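PDB 1FFV: cutm, flavoprotein of carbon monoxide dehydrogenase from Hydrogenophaga pseudoflava, which binds FAD as the flavoprotein subunit of carbon monoxide dehydrogenase and probably passes the electrons released by CO oxidation on to an external acceptor. Local coordinates for residues V132-V137 with V168-P173; S68-G73 with A89-L94; L128-E133 with R213-N218. All coordinates share one frame; numbering follows the deposited sequence.

Contact 1. Residues V132-V137 with V168-P173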
# COMPACT_ATOMS: atom_id res chain seq x y z
N VAL C 132 -27.79 -52.56 -16.09
CA VAL C 132 -27.04 -53.03 -17.26
C VAL C 132 -26.38 -54.39 -17.04
O VAL C 132 -25.73 -54.92 -17.94
CB VAL C 132 -25.98 -51.99 -17.73
CG1 VAL C 132 -26.65 -50.68 -18.13
CG2 VAL C 132 -24.93 -51.75 -16.65
N GLU C 133 -26.53 -54.94 -15.84
CA GLU C 133 -25.99 -56.25 -15.46
C GLU C 133 -24.47 -56.31 -15.48
O GLU C 133 -23.88 -57.32 -15.86
CB GLU C 133 -26.57 -57.34 -16.37
CG GLU C 133 -28.08 -57.46 -16.29
CD GLU C 133 -28.62 -58.49 -17.26
OE1 GLU C 133 -28.63 -59.69 -16.92
OE2 GLU C 133 -29.04 -58.11 -18.37
N ALA C 134 -23.84 -55.23 -15.02
CA ALA C 134 -22.40 -55.15 -14.98
C ALA C 134 -21.76 -56.11 -13.98
O ALA C 134 -22.43 -56.66 -13.10
CB ALA C 134 -21.97 -53.73 -14.66
N HIS C 135 -20.47 -56.32 -14.16
CA HIS C 135 -19.68 -57.16 -13.27
C HIS C 135 -18.39 -56.40 -13.03
O HIS C 135 -17.91 -55.68 -13.91
CB HIS C 135 -19.41 -58.53 -13.90
CG HIS C 135 -20.60 -59.43 -13.92
ND1 HIS C 135 -21.63 -59.29 -14.82
CD2 HIS C 135 -20.92 -60.50 -13.14
CE1 HIS C 135 -22.53 -60.23 -14.60
NE2 HIS C 135 -22.13 -60.97 -13.59
N PHE C 136 -17.86 -56.52 -11.82
CA PHE C 136 -16.65 -55.80 -11.46
C PHE C 136 -15.46 -56.72 -11.18
O PHE C 136 -15.57 -57.66 -10.41
CB PHE C 136 -16.94 -54.95 -10.21
CG PHE C 136 -18.20 -54.14 -10.31
CD1 PHE C 136 -18.50 -53.42 -11.46
CD2 PHE C 136 -19.10 -54.12 -9.24
CE1 PHE C 136 -19.69 -52.68 -11.55
CE2 PHE C 136 -20.30 -53.39 -9.33
CZ PHE C 136 -20.58 -52.67 -10.48
N VAL C 137 -14.32 -56.40 -11.79
CA VAL C 137 -13.09 -57.17 -11.61
C VAL C 137 -12.27 -56.58 -10.46
O VAL C 137 -11.89 -55.41 -10.51
CB VAL C 137 -12.26 -57.17 -12.89
CG1 VAL C 137 -10.99 -57.97 -12.70
CG2 VAL C 137 -13.07 -57.74 -14.04
N VAL C 168 -10.44 -53.02 -10.80
CA VAL C 168 -9.70 -52.78 -12.04
C VAL C 168 -10.56 -52.29 -13.21
O VAL C 168 -10.21 -51.30 -13.87
CB VAL C 168 -8.90 -54.04 -12.45
CG1 VAL C 168 -8.33 -53.90 -13.86
CG2 VAL C 168 -7.78 -54.29 -11.45
N GLU C 169 -11.68 -52.96 -13.45
CA GLU C 169 -12.53 -52.59 -14.57
C GLU C 169 -13.99 -52.99 -14.37
O GLU C 169 -14.31 -53.85 -13.55
CB GLU C 169 -12.00 -53.23 -15.86
CG GLU C 169 -11.78 -54.73 -15.74
CD GLU C 169 -11.04 -55.35 -16.92
OE1 GLU C 169 -11.53 -56.36 -17.46
OE2 GLU C 169 -9.96 -54.84 -17.28
N ILE C 170 -14.86 -52.34 -15.13
CA ILE C 170 -16.29 -52.62 -15.09
C ILE C 170 -16.67 -53.25 -16.43
O ILE C 170 -16.52 -52.65 -17.49
CB ILE C 170 -17.12 -51.32 -14.83
CG1 ILE C 170 -16.90 -50.82 -13.39
CG2 ILE C 170 -18.60 -51.59 -15.05
CD1 ILE C 170 -15.64 -50.02 -13.18
N ARG C 171 -17.11 -54.50 -16.36
CA ARG C 171 -17.51 -55.24 -17.54
C ARG C 171 -19.01 -55.31 -17.66
O ARG C 171 -19.71 -55.72 -16.73
CB ARG C 171 -16.96 -56.67 -17.47
CG ARG C 171 -15.49 -56.76 -17.19
CD ARG C 171 -15.02 -58.18 -17.33
NE ARG C 171 -13.77 -58.21 -18.06
CZ ARG C 171 -13.61 -58.68 -19.29
NH1 ARG C 171 -14.63 -59.20 -19.96
NH2 ARG C 171 -12.44 -58.51 -19.89
N VAL C 172 -19.52 -54.92 -18.82
CA VAL C 172 -20.96 -54.94 -19.03
C VAL C 172 -21.32 -55.42 -20.43
O VAL C 172 -20.64 -55.09 -21.41
CB VAL C 172 -21.62 -53.55 -18.67
CG1 VAL C 172 -20.60 -52.44 -18.66
CG2 VAL C 172 -22.78 -53.23 -19.60
N PRO C 173 -22.33 -56.31 -20.52
CA PRO C 173 -22.76 -56.83 -21.82
C PRO C 173 -23.31 -55.73 -22.70
O PRO C 173 -24.06 -54.87 -22.24
CB PRO C 173 -23.82 -57.87 -21.44
CG PRO C 173 -24.29 -57.45 -20.09
CD PRO C 173 -23.02 -57.00 -19.42
O HOH W 1 -26.09 -54.35 -20.59
O HOH W 2 -20.61 -58.46 -17.13
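His-135 and Arg-171 form a hydrogen-bonded antiparallel pair. His-135 N donates to Arg-171 O at 2.7 Å, and Arg-171 N returns the bond to His-135 O at 2.8 Å. Two residues on, Val-137 N donates to Glu-169 O at 3.1 Å. Phe-136 and Ile-170, a non-hydrogen-bonded pair, lie side by side and point the same way. Ile-170 CG1 meets Phe-136 CD1 at 3.6 Å, while CG2 sits in the ring plane at its edge. Ala-134 CB also touches Ile-170 CG2, at 4.0 Å. With Arg-171 and Glu-169, Val-137 belongs to the other face; its CG2 lies 3.7 Å from Glu-169 CG. There Arg-171 NE forms a 3.0 Å salt bridge to Glu-169 OE1, and Arg-171 NH2 has a second acid, Glu-66. Water 1 joins Val-132 O to Pro-173 O, and water 2 joins His-135 ND1 to Arg-171 O. Further out, Ile-116 of helix 112-117 covers Phe-136 and Ile-170, and the Ile-170 side chain lies about 7 Å from FAD. The Phe-136 and Ile-170 face is thus apolar and probably looks to the flavin side, while the face of Glu-169 and Arg-171 carries paired charges.

Contact 2. Residues S68-G73 with A89-L94. Unlike the reference sequence in segment 89-94: Ala-89 (reference Gln).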
# COMPACT_ATOMS: atom_id res chain seq x y z
N SER C 68 -18.62 -59.64 -26.83
CA SER C 68 -19.82 -58.83 -26.68
C SER C 68 -19.86 -58.09 -25.34
O SER C 68 -20.91 -57.58 -24.93
CB SER C 68 -21.06 -59.71 -26.84
OG SER C 68 -21.01 -60.81 -25.94
N THR C 69 -18.71 -58.02 -24.67
CA THR C 69 -18.60 -57.35 -23.38
C THR C 69 -17.87 -56.02 -23.50
O THR C 69 -16.81 -55.95 -24.13
CB THR C 69 -17.82 -58.24 -22.38
OG1 THR C 69 -18.52 -59.47 -22.18
CG2 THR C 69 -17.66 -57.54 -21.04
N VAL C 70 -18.45 -54.96 -22.95
CA VAL C 70 -17.79 -53.66 -22.98
C VAL C 70 -16.95 -53.59 -21.71
O VAL C 70 -17.42 -53.91 -20.62
CB VAL C 70 -18.80 -52.49 -23.02
CG1 VAL C 70 -18.07 -51.16 -22.92
CG2 VAL C 70 -19.61 -52.54 -24.31
N VAL C 71 -15.67 -53.26 -21.88
CA VAL C 71 -14.75 -53.18 -20.75
C VAL C 71 -14.41 -51.72 -20.48
O VAL C 71 -13.89 -51.01 -21.36
CB VAL C 71 -13.46 -53.98 -21.04
CG1 VAL C 71 -12.63 -54.12 -19.77
CG2 VAL C 71 -13.81 -55.34 -21.61
N ILE C 72 -14.72 -51.28 -19.27
CA ILE C 72 -14.47 -49.91 -18.85
C ILE C 72 -13.49 -49.85 -17.68
O ILE C 72 -13.75 -50.42 -16.61
CB ILE C 72 -15.79 -49.22 -18.44
CG1 ILE C 72 -16.81 -49.28 -19.59
CG2 ILE C 72 -15.53 -47.79 -18.04
CD1 ILE C 72 -18.20 -48.79 -19.22
N GLY C 73 -12.37 -49.16 -17.88
CA GLY C 73 -11.38 -49.02 -16.82
C GLY C 73 -11.98 -48.33 -15.60
O GLY C 73 -12.70 -47.34 -15.74
N ALA C 89 -22.60 -46.16 -28.46
CA ALA C 89 -23.22 -47.11 -29.37
C ALA C 89 -23.66 -48.41 -28.72
O ALA C 89 -24.71 -48.95 -29.06
CB ALA C 89 -22.28 -47.40 -30.54
N ARG C 90 -22.86 -48.90 -27.77
CA ARG C 90 -23.13 -50.17 -27.09
C ARG C 90 -23.87 -50.09 -25.76
O ARG C 90 -24.53 -51.06 -25.37
CB ARG C 90 -21.80 -50.91 -26.88
CG ARG C 90 -21.01 -51.15 -28.16
CD ARG C 90 -21.60 -52.29 -28.98
NE ARG C 90 -21.95 -51.90 -30.34
CZ ARG C 90 -21.10 -51.88 -31.36
NH1 ARG C 90 -19.83 -52.23 -31.18
NH2 ARG C 90 -21.53 -51.55 -32.57
N LEU C 91 -23.74 -48.98 -25.04
CA LEU C 91 -24.40 -48.80 -23.75
C LEU C 91 -24.92 -47.37 -23.64
O LEU C 91 -24.51 -46.62 -22.75
CB LEU C 91 -23.41 -49.05 -22.61
CG LEU C 91 -22.54 -50.31 -22.66
CD1 LEU C 91 -21.52 -50.28 -21.53
CD2 LEU C 91 -23.42 -51.55 -22.58
N PRO C 92 -25.81 -46.96 -24.56
CA PRO C 92 -26.36 -45.60 -24.54
C PRO C 92 -26.86 -45.11 -23.19
O PRO C 92 -26.80 -43.91 -22.91
CB PRO C 92 -27.49 -45.67 -25.59
CG PRO C 92 -27.82 -47.14 -25.66
CD PRO C 92 -26.48 -47.78 -25.58
N LEU C 93 -27.32 -46.03 -22.35
CA LEU C 93 -27.82 -45.70 -21.01
C LEU C 93 -26.75 -45.02 -20.16
O LEU C 93 -27.01 -43.99 -19.54
CB LEU C 93 -28.28 -46.96 -20.28
CG LEU C 93 -29.39 -46.92 -19.22
CD1 LEU C 93 -29.16 -48.06 -18.24
CD2 LEU C 93 -29.46 -45.61 -18.47
N LEU C 94 -25.56 -45.62 -20.10
CA LEU C 94 -24.48 -45.08 -19.29
C LEU C 94 -24.02 -43.71 -19.75
O LEU C 94 -23.78 -42.82 -18.93
CB LEU C 94 -23.29 -46.05 -19.25
CG LEU C 94 -23.55 -47.42 -18.62
CD1 LEU C 94 -22.23 -48.15 -18.44
CD2 LEU C 94 -24.27 -47.28 -17.28
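Val-70 and Leu-91 meet tip to tip where helices 85-90 and 92-97 pack on strand 69-73 of the antiparallel sheet in the FAD-binding domain. The contact is a strand-to-helix layer, with the junction of two short helices laid against one face of the sheet. Across it there is no hydrogen bond.

The apolar contacts carry it. Val-70 and Ile-72, two residues apart, both point to the helices from the same face of the strand. Leu-91 CD1 lies 3.8 Å from Val-70 CB and equally close to CG1 of that valine. The same methyl reaches Ile-72 CD1 at 4.3 Å, so this one methyl touches both strand residues. Leu-91 sits at the N-cap position of helix 92-97, directly after helix 85-90. With CG anti to the carbonyl carbon (chi1 -48°) and an extended chi2 of 173°, its CD1 is carried out to the sheet. Val-172 on the neighbouring strand also touches Leu-91.

The polar side chain adds only its aliphatic base. Arg-90 crosses Val-70 at about a right angle, and its CB rests 3.7 Å from Val-70 CG2. Bends at chi2 and chi3 then turn the guanidinium away from the strand, to a salt bridge with Glu-65.

The helix backbone supplies one weak bond of its own, from Leu-94 N to Leu-91 O at 3.0 Å. One turn on from Leu-91, Leu-94 slants across Ile-72, and their CD1 methyls meet at 4.2 Å.

Contact 3. Residues L128-E133 with R213-N218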
# COMPACT_ATOMS: atom_id res chain seq x y z
N LEU C 128 -27.43 -47.98 -11.87
CA LEU C 128 -27.14 -48.13 -13.28
C LEU C 128 -26.41 -49.43 -13.58
O LEU C 128 -26.73 -50.12 -14.56
CB LEU C 128 -26.31 -46.94 -13.77
CG LEU C 128 -27.06 -45.61 -13.90
CD1 LEU C 128 -26.07 -44.48 -14.11
CD2 LEU C 128 -28.06 -45.69 -15.04
N SER C 129 -25.45 -49.78 -12.73
CA SER C 129 -24.67 -51.00 -12.94
C SER C 129 -25.53 -52.25 -12.81
O SER C 129 -25.29 -53.24 -13.49
CB SER C 129 -23.48 -51.06 -11.97
OG SER C 129 -23.91 -51.23 -10.63
N ILE C 130 -26.54 -52.19 -11.95
CA ILE C 130 -27.46 -53.30 -11.76
C ILE C 130 -28.36 -53.44 -13.00
O ILE C 130 -28.51 -54.53 -13.55
CB ILE C 130 -28.32 -53.09 -10.49
CG1 ILE C 130 -27.41 -53.10 -9.25
CG2 ILE C 130 -29.41 -54.16 -10.38
CD1 ILE C 130 -28.12 -52.83 -7.94
N ALA C 131 -28.90 -52.32 -13.47
CA ALA C 131 -29.76 -52.34 -14.64
C ALA C 131 -29.07 -52.89 -15.90
O ALA C 131 -29.69 -53.61 -16.69
CB ALA C 131 -30.30 -50.94 -14.91
N VAL C 132 -27.79 -52.56 -16.09
CA VAL C 132 -27.04 -53.03 -17.26
C VAL C 132 -26.38 -54.39 -17.04
O VAL C 132 -25.73 -54.92 -17.94
CB VAL C 132 -25.98 -51.99 -17.73
CG1 VAL C 132 -26.65 -50.68 -18.13
CG2 VAL C 132 -24.93 -51.75 -16.65
N GLU C 133 -26.53 -54.94 -15.84
CA GLU C 133 -25.99 -56.25 -15.46
C GLU C 133 -24.47 -56.31 -15.48
O GLU C 133 -23.88 -57.32 -15.86
CB GLU C 133 -26.57 -57.34 -16.37
CG GLU C 133 -28.08 -57.46 -16.29
CD GLU C 133 -28.62 -58.49 -17.26
OE1 GLU C 133 -28.63 -59.69 -16.92
OE2 GLU C 133 -29.04 -58.11 -18.37
N ARG C 213 -34.90 -55.17 -16.37
CA ARG C 213 -34.02 -54.89 -15.23
C ARG C 213 -34.49 -53.57 -14.64
O ARG C 213 -34.50 -52.56 -15.34
CB ARG C 213 -32.56 -54.71 -15.65
CG ARG C 213 -31.66 -55.94 -15.62
CD ARG C 213 -32.10 -57.03 -14.67
NE ARG C 213 -31.40 -58.27 -15.01
CZ ARG C 213 -31.97 -59.32 -15.60
NH1 ARG C 213 -33.26 -59.31 -15.90
NH2 ARG C 213 -31.22 -60.36 -15.96
N ILE C 214 -34.86 -53.58 -13.36
CA ILE C 214 -35.31 -52.38 -12.69
C ILE C 214 -34.47 -52.16 -11.43
O ILE C 214 -34.35 -53.07 -10.60
CB ILE C 214 -36.80 -52.47 -12.27
CG1 ILE C 214 -37.69 -52.72 -13.50
CG2 ILE C 214 -37.24 -51.19 -11.58
CD1 ILE C 214 -39.13 -53.02 -13.17
N ALA C 215 -33.88 -50.98 -11.30
CA ALA C 215 -33.05 -50.64 -10.14
C ALA C 215 -33.41 -49.26 -9.59
O ALA C 215 -33.74 -48.33 -10.35
CB ALA C 215 -31.57 -50.73 -10.50
N LEU C 216 -33.30 -49.12 -8.27
CA LEU C 216 -33.68 -47.89 -7.57
C LEU C 216 -32.55 -47.14 -6.85
O LEU C 216 -31.81 -47.73 -6.07
CB LEU C 216 -34.77 -48.24 -6.55
CG LEU C 216 -35.92 -49.12 -7.03
CD1 LEU C 216 -36.87 -49.42 -5.88
CD2 LEU C 216 -36.66 -48.44 -8.17
N THR C 217 -32.50 -45.82 -7.07
CA THR C 217 -31.49 -44.95 -6.47
C THR C 217 -32.00 -44.12 -5.29
O THR C 217 -33.05 -43.49 -5.35
CB THR C 217 -30.91 -43.96 -7.50
OG1 THR C 217 -30.29 -44.68 -8.57
CG2 THR C 217 -29.87 -43.03 -6.85
N ASN C 218 -31.19 -44.11 -4.23
CA ASN C 218 -31.43 -43.35 -3.00
C ASN C 218 -32.75 -43.55 -2.24
O ASN C 218 -33.25 -42.62 -1.61
CB ASN C 218 -31.19 -41.86 -3.25
CG ASN C 218 -30.51 -41.17 -2.06
OD1 ASN C 218 -30.05 -41.84 -1.14
ND2 ASN C 218 -30.44 -39.84 -2.09
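The C-terminal end of helix 125-131, closed by a Schellman motif at Glu-133, packs against strand 208-217 of the second antiparallel sheet, and Glu-133 forms a salt bridge with Arg-213 beside it. Arg-213 NH2 donates to Glu-133 OE1 at 2.8 Å, with a bent angle of 132° at the hydrogen. The approach is from above the carboxylate plane, and the carboxylate and guanidinium planes stand 62° apart. This is a one-point bridge rather than a flat two-pronged pair. Glu-133 OE2 lies over a face of the guanidinium. The arginine bends at chi2 (-24°), which folds its chain against the helix end. Its CB and CG each come to 3.2 Å from Ala-131 O, and Glu-133 CG lies 3.6 Å from Arg-213 NE. Arg-225 brings a like charge close to Arg-213, and Glu-230 is a long, weak partner, so Glu-133 probably helps to offset the positive charge here.

Behind the charged pair the contact is small and apolar. Ala-215 CB points to the helix and meets Ile-130 CB at 4.0 Å. Within the helix end, Glu-133 N bonds back to Ile-130 O at 3.1 Å. The arrangement is a helix-on-sheet interface between the FAD-binding domain and the C-terminal domain of this flavoprotein family.

Along the chain, contact 2 comes first. It closes the short loop from strand 69-73 through helices 78-83 and 85-90 to the start of helix 92-97. Contacts 1 and 3 both open after contact 2 has closed, from the same stretch. Contact 1 closes the smaller loop, through strand 143-148 to strand 166-173. Contact 3 closes the larger one, out to strand 208-217, and contact 1 lies within its span. Contacts 1 and 2 share one sheet, joined by probable backbone hydrogen bonds from Ile-170 N to Ile-72 O and from Val-70 N to Val-172 O. Leu-93 packs on Leu-128 and Val-132, linking helix 92-97 to the end of helix 125-131. Contact 3 joins this FAD-binding part to the C-terminal domain.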